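Local coordinates for spondin-1 (Homo sapiens, PDB 2ZOU), which is a secreted extracellular-matrix glycoprotein, also called F-spondin, that probably acts in cell adhesion and carries an N-terminal reeler domain, at residues F77-I80 with Q86-S89. Numbering follows the deposited sequence.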
ATOM      1  N   PHE A  77      -6.416   7.005   1.792  1.00 11.78           N
ATOM      2  CA  PHE A  77      -6.716   5.765   2.478  1.00 11.28           C
ATOM      3  C   PHE A  77      -7.791   5.960   3.538  1.00 11.32           C
ATOM      4  O   PHE A  77      -7.884   7.019   4.167  1.00 10.54           O
ATOM      5  CB  PHE A  77      -5.475   5.173   3.119  1.00 11.59           C
ATOM      6  CG  PHE A  77      -4.477   4.657   2.139  1.00 11.12           C
ATOM      7  CD1 PHE A  77      -4.680   3.446   1.466  1.00 10.44           C
ATOM      8  CD2 PHE A  77      -3.301   5.364   1.907  1.00 12.08           C
ATOM      9  CE1 PHE A  77      -3.725   2.952   0.562  1.00 11.84           C
ATOM     10  CE2 PHE A  77      -2.347   4.880   1.006  1.00 12.81           C
ATOM     11  CZ  PHE A  77      -2.549   3.685   0.337  1.00 12.40           C
ATOM     12  N   GLN A  78      -8.591   4.916   3.740  1.00 11.87           N
ATOM     13  CA  GLN A  78      -9.587   4.876   4.799  1.00 12.57           C
ATOM     14  C   GLN A  78      -9.492   3.557   5.565  1.00 12.83           C
ATOM     15  O   GLN A  78      -9.546   2.483   4.968  1.00 13.01           O
ATOM     16  CB  GLN A  78     -10.986   5.059   4.234  1.00 13.01           C
ATOM     17  CG  GLN A  78     -12.062   5.093   5.320  1.00 16.33           C
ATOM     18  CD  GLN A  78     -13.455   5.253   4.774  1.00 17.41           C
ATOM     19  OE1 GLN A  78     -13.690   5.087   3.585  1.00 20.27           O
ATOM     20  NE2 GLN A  78     -14.393   5.579   5.649  1.00 20.76           N
ATOM     21  N   ILE A  79      -9.327   3.647   6.878  1.00 12.29           N
ATOM     22  CA  ILE A  79      -9.182   2.480   7.727  1.00 13.25           C
ATOM     23  C   ILE A  79     -10.492   1.688   7.755  1.00 13.07           C
ATOM     24  O   ILE A  79     -11.580   2.250   7.890  1.00 13.60           O
ATOM     25  CB  ILE A  79      -8.762   2.897   9.169  1.00 13.67           C
ATOM     26  CG1 ILE A  79      -7.421   3.647   9.145  1.00 15.53           C
ATOM     27  CG2 ILE A  79      -8.745   1.701  10.136  1.00 13.83           C
ATOM     28  CD1 ILE A  79      -6.225   2.853   8.633  1.00 17.53           C
ATOM     29  N   ILE A  80     -10.371   0.377   7.588  1.00 12.49           N
ATOM     30  CA  ILE A  80     -11.498  -0.538   7.756  1.00 12.98           C
ATOM     31  C   ILE A  80     -11.463  -1.195   9.144  1.00 14.07           C
ATOM     32  O   ILE A  80     -12.464  -1.195   9.870  1.00 14.61           O
ATOM     33  CB  ILE A  80     -11.477  -1.622   6.643  1.00 12.70           C
ATOM     34  CG1 ILE A  80     -11.618  -0.976   5.268  1.00 12.51           C
ATOM     35  CG2 ILE A  80     -12.570  -2.688   6.875  1.00 13.78           C
ATOM     36  CD1 ILE A  80     -11.391  -1.932   4.103  1.00 12.21           C
ATOM     37  N   GLN A  86      -3.463   1.454  11.283  1.00 14.84           N
ATOM     38  CA  GLN A  86      -3.550   2.879  11.633  1.00 15.23           C
ATOM     39  C   GLN A  86      -2.659   3.676  10.706  1.00 14.71           C
ATOM     40  O   GLN A  86      -1.852   3.102   9.977  1.00 14.28           O
ATOM     41  CB  GLN A  86      -3.109   3.111  13.082  1.00 15.41           C
ATOM     42  CG  GLN A  86      -1.623   2.840  13.321  1.00 17.56           C
ATOM     43  CD  GLN A  86      -1.200   3.193  14.732  1.00 18.04           C
ATOM     44  OE1 GLN A  86      -1.749   2.676  15.701  1.00 22.06           O
ATOM     45  NE2 GLN A  86      -0.235   4.096  14.855  1.00 22.40           N
ATOM     46  N   PHE A  87      -2.796   4.996  10.718  1.00 13.93           N
ATOM     47  CA  PHE A  87      -1.842   5.844  10.014  1.00 14.19           C
ATOM     48  C   PHE A  87      -0.567   6.023  10.825  1.00 15.04           C
ATOM     49  O   PHE A  87      -0.615   6.112  12.052  1.00 14.90           O
ATOM     50  CB  PHE A  87      -2.475   7.187   9.646  1.00 13.99           C
ATOM     51  CG  PHE A  87      -3.543   7.062   8.607  1.00 13.10           C
ATOM     52  CD1 PHE A  87      -3.193   6.906   7.268  1.00 16.70           C
ATOM     53  CD2 PHE A  87      -4.886   7.054   8.964  1.00 16.16           C
ATOM     54  CE1 PHE A  87      -4.162   6.758   6.293  1.00 16.32           C
ATOM     55  CE2 PHE A  87      -5.880   6.900   7.983  1.00 15.00           C
ATOM     56  CZ  PHE A  87      -5.508   6.745   6.649  1.00 14.91           C
ATOM     57  N   MET A  88       0.564   6.075  10.120  1.00 16.09           N
ATOM     58  CA  MET A  88       1.887   6.288  10.719  1.00 18.37           C
ATOM     59  C   MET A  88       1.946   7.620  11.472  1.00 17.71           C
ATOM     60  O   MET A  88       1.579   8.645  10.912  1.00 16.75           O
ATOM     61  CB  MET A  88       2.950   6.336   9.622  1.00 18.49           C
ATOM     62  CG  MET A  88       3.520   5.035   9.160  1.00 21.67           C
ATOM     63  SD  MET A  88       5.259   5.279   8.709  1.00 23.74           S
ATOM     64  CE  MET A  88       5.982   5.095  10.323  1.00 22.91           C
ATOM     65  N   SER A  89       2.437   7.595  12.711  1.00 18.21           N
ATOM     66  CA  SER A  89       2.570   8.804  13.544  1.00 19.55           C
ATOM     67  C   SER A  89       3.410   9.892  12.868  1.00 19.24           C
ATOM     68  O   SER A  89       3.083  11.080  12.950  1.00 19.45           O
ATOM     69  CB  SER A  89       3.176   8.457  14.915  1.00 20.11           C
ATOM     70  OG  SER A  89       2.341   7.559  15.634  1.00 23.13           O
TER
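The ring of Phe87 reaches across to the backbone of Phe77 and meets it edge-on: Phe77 O lies 3.4 Å from Phe87 CZ, at the ring's edge and close to its plane. Beside that carbonyl, Phe77 CB rests 3.8 Å from Phe87 CE1. Ile79 covers one face of the same ring: its CD1 sits over that face, while its CG1 comes to 3.8 Å from Phe87 CE2. The two side chains run past each other in opposite directions, and Ile79 CD1 goes on to touch Gln86 CA at 4.0 Å. In Ile79, CG1 lies anti to the carbonyl carbon (chi1 -60°), which directs the longer branch toward the neighbouring strand. Of the Phe77 side chain, CB makes the contact with Phe87; the rest leads away, its ring meeting that of Trp110.

Outside this first shell, strand 76-79 is an edge strand hydrogen-bonded to strand 105-111, and strand 85-88 is an edge strand paired with strand 95-97. The contact therefore joins the two sheets of the reeler beta-sandwich at their margins, where segments 77-79 and 86-88 run at 133° to each other. Replacing Phe87 by alanine would probably leave Ile79 CD1 without the ring face it covers and open a gap beside Phe77 CB. The contact is mainly apolar packing, with the Phe77 carbonyl oxygen at the weakly positive C-H edge of the ring, consistent with two edge strands meeting here through side chains, not backbone pairing.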